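Local coordinates for protein aspergillopepsin-2 heavy chain (Aspergillus niger var. macrosporus, PDB 1Y43) that forms the heavy chain of an acid endopeptidase of the peptidase G1 family, which cleaves peptide bonds within proteins, at residues B[26-31]-B[37-42]; B[41-44]-B[48-51]; B[66-69]-B[75-78]. One frame throughout, in Å; residues are numbered along the deposited sequence.

Contact 1: residues B[26-31]-B[37-42]; sequences GVDFCY and SYDAWY. With SO4 (sulfate ion), chain E; SO4 (sulfate ion), chain D.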
loop_
_atom_site.group_PDB
_atom_site.type_symbol
_atom_site.label_atom_id
_atom_site.label_comp_id
_atom_site.label_asym_id
_atom_site.label_seq_id
_atom_site.Cartn_x
_atom_site.Cartn_y
_atom_site.Cartn_z
ATOM N N GLY B 26 0.366 5.043 2.490
ATOM C CA GLY B 26 0.971 4.956 1.182
ATOM C C GLY B 26 0.935 6.238 0.387
ATOM O O GLY B 26 0.744 7.327 0.929
ATOM N N VAL B 27 1.066 6.079 -0.924
ATOM C CA VAL B 27 1.122 7.198 -1.844
ATOM C C VAL B 27 0.224 6.961 -3.047
ATOM O O VAL B 27 0.105 5.825 -3.516
ATOM C CB VAL B 27 2.573 7.342 -2.372
ATOM C CG1 VAL B 27 2.642 8.390 -3.465
ATOM C CG2 VAL B 27 3.525 7.690 -1.226
ATOM N N ASP B 28 -0.463 8.014 -3.489
ATOM C CA ASP B 28 -1.314 7.957 -4.683
ATOM C C ASP B 28 -0.553 8.629 -5.815
ATOM O O ASP B 28 0.194 9.585 -5.579
ATOM C CB ASP B 28 -2.602 8.771 -4.502
ATOM C CG ASP B 28 -3.660 8.056 -3.682
ATOM O OD1 ASP B 28 -3.494 6.887 -3.339
ATOM O OD2 ASP B 28 -4.691 8.683 -3.393
ATOM N N PHE B 29 -0.673 8.095 -7.021
ATOM C CA PHE B 29 -0.048 8.726 -8.188
ATOM C C PHE B 29 -1.125 8.855 -9.244
ATOM O O PHE B 29 -1.777 7.871 -9.579
ATOM C CB PHE B 29 1.151 7.952 -8.781
ATOM C CG PHE B 29 1.370 6.590 -8.204
ATOM C CD1 PHE B 29 2.128 6.432 -7.050
ATOM C CD2 PHE B 29 0.864 5.458 -8.846
ATOM C CE1 PHE B 29 2.386 5.162 -6.532
ATOM C CE2 PHE B 29 1.109 4.177 -8.346
ATOM C CZ PHE B 29 1.873 4.031 -7.187
ATOM N N CYS B 30 -1.357 10.076 -9.706
ATOM C CA CYS B 30 -2.369 10.330 -10.720
ATOM C C CYS B 30 -1.838 11.060 -11.935
ATOM O O CYS B 30 -0.913 11.866 -11.834
ATOM C CB CYS B 30 -3.521 11.129 -10.138
ATOM S SG CYS B 30 -4.442 10.309 -8.807
ATOM N N TYR B 31 -2.462 10.776 -13.073
ATOM C CA TYR B 31 -2.116 11.368 -14.345
ATOM C C TYR B 31 -3.369 11.942 -15.000
ATOM O O TYR B 31 -4.422 11.295 -15.022
ATOM C CB TYR B 31 -1.539 10.311 -15.287
ATOM C CG TYR B 31 -1.395 10.850 -16.689
ATOM C CD1 TYR B 31 -0.368 11.731 -17.000
ATOM C CD2 TYR B 31 -2.350 10.576 -17.671
ATOM C CE1 TYR B 31 -0.291 12.336 -18.248
ATOM C CE2 TYR B 31 -2.281 11.186 -18.936
ATOM C CZ TYR B 31 -1.248 12.063 -19.207
ATOM O OH TYR B 31 -1.150 12.695 -20.429
ATOM N N SER B 37 0.058 14.135 -10.390
ATOM C CA SER B 37 -0.221 14.580 -9.035
ATOM C C SER B 37 0.148 13.420 -8.101
ATOM O O SER B 37 -0.189 12.274 -8.392
ATOM C CB SER B 37 -1.708 14.915 -8.892
ATOM O OG SER B 37 -1.923 15.663 -7.719
ATOM N N TYR B 38 0.878 13.716 -7.018
ATOM C CA TYR B 38 1.308 12.700 -6.049
ATOM C C TYR B 38 0.974 13.169 -4.641
ATOM O O TYR B 38 1.102 14.355 -4.343
ATOM C CB TYR B 38 2.834 12.494 -6.103
ATOM C CG TYR B 38 3.384 11.985 -7.416
ATOM C CD1 TYR B 38 3.342 10.627 -7.727
ATOM C CD2 TYR B 38 3.948 12.862 -8.351
ATOM C CE1 TYR B 38 3.844 10.148 -8.935
ATOM C CE2 TYR B 38 4.454 12.392 -9.572
ATOM C CZ TYR B 38 4.399 11.033 -9.853
ATOM O OH TYR B 38 4.895 10.532 -11.043
ATOM N N ASP B 39 0.569 12.252 -3.771
ATOM C CA ASP B 39 0.278 12.613 -2.391
ATOM C C ASP B 39 0.493 11.425 -1.460
ATOM O O ASP B 39 0.442 10.273 -1.903
ATOM C CB ASP B 39 -1.141 13.198 -2.251
ATOM C CG ASP B 39 -2.225 12.144 -2.092
ATOM O OD1 ASP B 39 -2.038 10.984 -2.509
ATOM O OD2 ASP B 39 -3.298 12.484 -1.541
ATOM N N ALA B 40 0.781 11.696 -0.194
ATOM C CA ALA B 40 0.969 10.637 0.791
ATOM C C ALA B 40 -0.245 10.690 1.714
ATOM O O ALA B 40 -0.770 11.771 1.993
ATOM C CB ALA B 40 2.265 10.857 1.569
ATOM N N TRP B 41 -0.660 9.538 2.227
ATOM C CA TRP B 41 -1.845 9.471 3.075
ATOM C C TRP B 41 -1.772 8.330 4.085
ATOM O O TRP B 41 -0.909 7.449 3.976
ATOM C CB TRP B 41 -3.080 9.254 2.183
ATOM C CG TRP B 41 -2.940 8.071 1.230
ATOM C CD1 TRP B 41 -2.457 8.104 -0.052
ATOM C CD2 TRP B 41 -3.181 6.683 1.529
ATOM N NE1 TRP B 41 -2.371 6.825 -0.561
ATOM C CE2 TRP B 41 -2.806 5.935 0.386
ATOM C CE3 TRP B 41 -3.668 5.996 2.653
ATOM C CZ2 TRP B 41 -2.900 4.543 0.335
ATOM C CZ3 TRP B 41 -3.761 4.607 2.600
ATOM C CH2 TRP B 41 -3.376 3.899 1.446
ATOM N N TYR B 42 -2.671 8.353 5.070
ATOM C CA TYR B 42 -2.757 7.284 6.068
ATOM C C TYR B 42 -4.233 6.975 6.266
ATOM O O TYR B 42 -5.094 7.812 5.974
ATOM C CB TYR B 42 -2.141 7.680 7.417
ATOM C CG TYR B 42 -2.807 8.861 8.086
ATOM C CD1 TYR B 42 -3.950 8.696 8.876
ATOM C CD2 TYR B 42 -2.300 10.151 7.907
ATOM C CE1 TYR B 42 -4.568 9.789 9.469
ATOM C CE2 TYR B 42 -2.902 11.253 8.493
ATOM C CZ TYR B 42 -4.036 11.065 9.272
ATOM O OH TYR B 42 -4.633 12.161 9.848
HETATM S S SO4 E . -4.468 12.864 -5.814
HETATM O O1 SO4 E . -4.126 14.296 -5.461
HETATM O O2 SO4 E . -5.213 12.844 -7.129
HETATM O O3 SO4 E . -3.184 12.070 -5.952
HETATM O O4 SO4 E . -5.344 12.261 -4.746
HETATM S S SO4 D . -4.557 11.074 -22.242
HETATM O O1 SO4 D . -3.314 11.857 -21.880
HETATM O O2 SO4 D . -5.702 12.020 -22.524
HETATM O O3 SO4 D . -4.265 10.240 -23.462
HETATM O O4 SO4 D . -4.952 10.191 -21.084
#

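Contact 2: residues B[41-44]-B[48-51]; sequences WYEW and YAYD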
loop_
_atom_site.group_PDB
_atom_site.type_symbol
_atom_site.label_atom_id
_atom_site.label_comp_id
_atom_site.label_asym_id
_atom_site.label_seq_id
_atom_site.Cartn_x
_atom_site.Cartn_y
_atom_site.Cartn_z
ATOM N N TRP B 41 -0.660 9.538 2.227
ATOM C CA TRP B 41 -1.845 9.471 3.075
ATOM C C TRP B 41 -1.772 8.330 4.085
ATOM O O TRP B 41 -0.909 7.449 3.976
ATOM C CB TRP B 41 -3.080 9.254 2.183
ATOM C CG TRP B 41 -2.940 8.071 1.230
ATOM C CD1 TRP B 41 -2.457 8.104 -0.052
ATOM C CD2 TRP B 41 -3.181 6.683 1.529
ATOM N NE1 TRP B 41 -2.371 6.825 -0.561
ATOM C CE2 TRP B 41 -2.806 5.935 0.386
ATOM C CE3 TRP B 41 -3.668 5.996 2.653
ATOM C CZ2 TRP B 41 -2.900 4.543 0.335
ATOM C CZ3 TRP B 41 -3.761 4.607 2.600
ATOM C CH2 TRP B 41 -3.376 3.899 1.446
ATOM N N TYR B 42 -2.671 8.353 5.070
ATOM C CA TYR B 42 -2.757 7.284 6.068
ATOM C C TYR B 42 -4.233 6.975 6.266
ATOM O O TYR B 42 -5.094 7.812 5.974
ATOM C CB TYR B 42 -2.141 7.680 7.417
ATOM C CG TYR B 42 -2.807 8.861 8.086
ATOM C CD1 TYR B 42 -3.950 8.696 8.876
ATOM C CD2 TYR B 42 -2.300 10.151 7.907
ATOM C CE1 TYR B 42 -4.568 9.789 9.469
ATOM C CE2 TYR B 42 -2.902 11.253 8.493
ATOM C CZ TYR B 42 -4.036 11.065 9.272
ATOM O OH TYR B 42 -4.633 12.161 9.848
ATOM N N GLU B 43 -4.527 5.786 6.774
ATOM C CA GLU B 43 -5.903 5.402 7.015
ATOM C C GLU B 43 -6.014 4.229 7.956
ATOM O O GLU B 43 -5.222 3.288 7.890
ATOM C CB GLU B 43 -6.597 5.027 5.695
ATOM C CG GLU B 43 -8.026 4.486 5.890
ATOM C CD GLU B 43 -8.841 4.419 4.601
ATOM O OE1 GLU B 43 -8.260 4.408 3.492
ATOM O OE2 GLU B 43 -10.086 4.416 4.718
ATOM N N TRP B 44 -6.946 4.331 8.885
ATOM C CA TRP B 44 -7.236 3.228 9.774
ATOM C C TRP B 44 -8.703 2.915 9.446
ATOM O O TRP B 44 -9.629 3.477 10.045
ATOM C CB TRP B 44 -7.063 3.588 11.258
ATOM C CG TRP B 44 -7.175 2.377 12.177
ATOM C CD1 TRP B 44 -8.213 1.463 12.236
ATOM C CD2 TRP B 44 -6.209 1.928 13.127
ATOM N NE1 TRP B 44 -7.936 0.492 13.153
ATOM C CE2 TRP B 44 -6.709 0.748 13.716
ATOM C CE3 TRP B 44 -4.953 2.408 13.535
ATOM C CZ2 TRP B 44 -6.002 0.034 14.697
ATOM C CZ3 TRP B 44 -4.252 1.699 14.505
ATOM C CH2 TRP B 44 -4.777 0.528 15.072
ATOM N N TYR B 48 -11.946 7.362 7.444
ATOM C CA TYR B 48 -11.508 7.901 6.159
ATOM C C TYR B 48 -9.994 7.964 6.042
ATOM O O TYR B 48 -9.287 7.956 7.049
ATOM C CB TYR B 48 -11.996 9.350 6.008
ATOM C CG TYR B 48 -13.495 9.527 6.090
ATOM C CD1 TYR B 48 -14.298 9.273 4.983
ATOM C CD2 TYR B 48 -14.109 9.956 7.271
ATOM C CE1 TYR B 48 -15.678 9.440 5.042
ATOM C CE2 TYR B 48 -15.496 10.124 7.343
ATOM C CZ TYR B 48 -16.272 9.863 6.221
ATOM O OH TYR B 48 -17.646 10.010 6.274
ATOM N N ALA B 49 -9.516 8.049 4.806
ATOM C CA ALA B 49 -8.091 8.220 4.543
ATOM C C ALA B 49 -7.864 9.734 4.674
ATOM O O ALA B 49 -8.752 10.527 4.336
ATOM C CB ALA B 49 -7.735 7.764 3.137
ATOM N N TYR B 50 -6.723 10.129 5.228
ATOM C CA TYR B 50 -6.388 11.542 5.388
ATOM C C TYR B 50 -5.015 11.759 4.768
ATOM O O TYR B 50 -4.172 10.861 4.775
ATOM C CB TYR B 50 -6.388 11.960 6.870
ATOM C CG TYR B 50 -7.737 11.828 7.553
ATOM C CD1 TYR B 50 -8.720 12.803 7.384
ATOM C CD2 TYR B 50 -8.032 10.725 8.361
ATOM C CE1 TYR B 50 -9.964 12.686 8.002
ATOM C CE2 TYR B 50 -9.275 10.603 8.987
ATOM C CZ TYR B 50 -10.237 11.584 8.798
ATOM O OH TYR B 50 -11.477 11.470 9.389
ATOM N N ASP B 51 -4.807 12.928 4.179
ATOM C CA ASP B 51 -3.526 13.227 3.557
ATOM C C ASP B 51 -2.514 13.801 4.524
ATOM O O ASP B 51 -2.876 14.479 5.492
ATOM C CB ASP B 51 -3.675 14.259 2.435
ATOM C CG ASP B 51 -4.643 13.837 1.368
ATOM O OD1 ASP B 51 -4.727 12.631 1.051
ATOM O OD2 ASP B 51 -5.328 14.729 0.848
HETATM O O HOH W 1 -7.939 7.023 9.258
#

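Contact 3: residues B[66-69]-B[75-78]; sequences TVEA and GSAT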
loop_
_atom_site.group_PDB
_atom_site.type_symbol
_atom_site.label_atom_id
_atom_site.label_comp_id
_atom_site.label_asym_id
_atom_site.label_seq_id
_atom_site.Cartn_x
_atom_site.Cartn_y
_atom_site.Cartn_z
ATOM N N THR B 66 5.895 2.611 6.585
ATOM C CA THR B 66 5.830 1.693 7.711
ATOM C C THR B 66 4.557 1.866 8.529
ATOM O O THR B 66 4.145 2.999 8.790
ATOM C CB THR B 66 6.996 1.992 8.690
ATOM O OG1 THR B 66 8.245 1.884 8.001
ATOM C CG2 THR B 66 6.975 1.054 9.889
ATOM N N VAL B 67 3.912 0.756 8.877
ATOM C CA VAL B 67 2.766 0.794 9.794
ATOM C C VAL B 67 3.178 -0.099 10.969
ATOM O O VAL B 67 3.865 -1.110 10.794
ATOM C CB VAL B 67 1.409 0.294 9.211
ATOM C CG1 VAL B 67 0.867 1.284 8.186
ATOM C CG2 VAL B 67 1.514 -1.109 8.648
ATOM N N GLU B 68 2.805 0.315 12.171
ATOM C CA GLU B 68 3.123 -0.420 13.388
ATOM C C GLU B 68 1.886 -0.411 14.279
ATOM O O GLU B 68 1.217 0.617 14.413
ATOM C CB GLU B 68 4.277 0.264 14.126
ATOM C CG GLU B 68 5.630 0.216 13.409
ATOM C CD GLU B 68 6.730 0.988 14.158
ATOM O OE1 GLU B 68 6.485 1.421 15.317
ATOM O OE2 GLU B 68 7.844 1.171 13.594
ATOM N N ALA B 69 1.591 -1.553 14.890
ATOM C CA ALA B 69 0.445 -1.674 15.787
ATOM C C ALA B 69 0.973 -1.890 17.194
ATOM O O ALA B 69 1.733 -2.827 17.424
ATOM C CB ALA B 69 -0.421 -2.860 15.383
ATOM N N GLY B 75 -1.607 2.480 17.153
ATOM C CA GLY B 75 -0.410 2.296 16.352
ATOM C C GLY B 75 -0.016 3.568 15.636
ATOM O O GLY B 75 -0.433 4.659 16.018
ATOM N N SER B 76 0.723 3.431 14.541
ATOM C CA SER B 76 1.177 4.589 13.793
ATOM C C SER B 76 1.412 4.266 12.316
ATOM O O SER B 76 1.548 3.099 11.916
ATOM C CB SER B 76 2.479 5.129 14.404
ATOM O OG SER B 76 3.509 4.151 14.341
ATOM N N ALA B 77 1.445 5.321 11.516
ATOM C CA ALA B 77 1.695 5.207 10.092
ATOM C C ALA B 77 2.795 6.217 9.806
ATOM O O ALA B 77 2.679 7.377 10.219
ATOM C CB ALA B 77 0.437 5.549 9.301
ATOM N N THR B 78 3.829 5.788 9.093
ATOM C CA THR B 78 4.947 6.662 8.776
ATOM C C THR B 78 5.326 6.610 7.311
ATOM O O THR B 78 5.375 5.528 6.705
ATOM C CB THR B 78 6.183 6.270 9.603
ATOM O OG1 THR B 78 5.884 6.410 11.002
ATOM C CG2 THR B 78 7.400 7.129 9.227
#

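Contact 1: residues B[26-31]-B[37-42]
W41 sets its CG between its backbone N and carbonyl carbon (chi1 52°), and this turn folds the indole back over G26 of the partner strand. G26 CA stands 4.3 Å from the centroid of the six-membered ring, a CH-pi contact over the face. D28 comes to the pyrrole part: its OD1 lies 3.0 Å from W41 NE1, with the carboxylate turned 47° against the indole plane. Beside it D39 points the same way, with D28 OD2 3.6 Å from D39 OD1; D39 OD2 also nears D51 OD1, so a proton may well be held within this acid cluster. S37 OG makes a weak hydrogen bond, 3.4 Å, to O1 of a sulfate ion, probably from the crystallisation liquor. On the other face, F29 CB rests against Y38 CE1 at 3.5 Å, and V27 sits by A40. Six backbone hydrogen bonds join the antiparallel strands, C30 N to S37 O being the shortest at 2.8 Å. Strand 22-32 is hydrogen-bonded on its far side to strand 4-13, with C30 disulfide-linked to C6, while I57 and the assembly's other protein chain, whose backbone bonds Y38 OH, pack on the V27, F29 and Y38 face.

Contact 2: residues B[41-44]-B[48-51]
A short beta hairpin carries strand 35-45 into strand 50-52, and Y42 and Y50 form its hydrogen-bonded pair. Y42 N donates to Y50 O and Y50 N to Y42 O, both at 2.9 Å and both close to straight. The two tyrosines share one face of the hairpin. Y42 holds its CG between the backbone N and the carbonyl carbon (chi1 61°), which carries the ring across to the partner strand. There one ring face covers the Y50 carbonyl oxygen, placed toward the rim, while Y42 CZ touches Y50 CB at 3.5 Å. The rings themselves meet obliquely, their centroids 5.8 Å apart and their planes at 38°. Within this chain, strand 50-52 is a short strand paired to 35-45 at the margin of the mixed sheet of a concanavalin-like fold; Y42 meets the ring of F52 within the same hairpin and stacks on H90 of strand 86-92, the stack that reaches the three-stranded sheet. Toward the turn the strands part: at the next hydrogen-bonded position a water takes the place of a direct bond, accepting from W44 N at 2.9 Å and donating to Y48 O at 2.8 Å. Between these two rungs E43 faces A49. The glutamate puts CG anti to its backbone N (chi1 175°) and runs on extended alongside segment 48-51, bringing OE1 to 3.4 Å from A49 CB, a contact of carboxylate against methyl. One residue before Y42, W41 pairs with D51 and brings its CB to 3.2 Å from Y50 O, while its indole CE3 passes loosely by the A49 methyl. The hydroxyl of Y50 is hydrogen-bonded to D47 OD1 in the turn, which fixes the outer end of that ring against its own hairpin.

Contact 3: residues B[66-69]-B[75-78]
Strands 66-69 and 75-78 run antiparallel at 176° with axes 4.7 Å apart, joined by four backbone hydrogen bonds in two pairs, T66 with T78 and E68 with S76. The shortest, T78 N to T66 O, measures 2.8 Å. Between the pairs V67 CA directs its hydrogen at S76 O over 3.4 Å, and at the turn end G75 CA comes to 3.0 Å from E68 O. On one face V67 CG1 meets the A77 methyl carbon CB loosely at 4.4 Å. The other face is polar. S76 holds OG between its backbone N and carbonyl carbon (chi1 62°), which leaves the hydroxyl 4.0 Å from E68 CB. E68 extends past that hydroxyl, its OE1 4.2 Å from S76 OG, too far for a hydrogen bond. The side chains of T66 and T78 are neighbours, their CB atoms 4.4 Å apart, and turn their hydroxyls to other partners: T66 OG1 bonds a polar side chain of the other protein chain, T78 OG1 bonds T89 OG1. Strand 74-81 is the middle one of a three-stranded sheet, with strand 86-92 beyond it. Strand 62-69 is outermost within this chain, but T66, V67 and E68 pair with an antiparallel strand of the other protein chain and so continue the sheet across the interface, while V67 and A77 pack inward on T25 of strand 22-32, V67 also on L23.

The contacts are three successive hairpins along the chain. Contacts 1 and 2 share W41 and Y42 on strand 35-45, so strands 22-32, 35-45 and 50-52 are consecutive neighbours in one mixed sheet; their centres lie about 11 Å apart, and D39 OD2 and D51 OD1 come to 3.0 Å, perhaps with one acid protonated. Contact 3 belongs to a separate sheet, three-stranded within this chain, its centre about 12 Å from that of contact 2 and about 18 Å from that of contact 1. The sheets pack where Y42 CB touches A77 CB and W44 CZ3 reaches G75 N, both at 3.8 Å. Contacts 1 and 3 also meet the second protein chain, consistent with a two-chain fold.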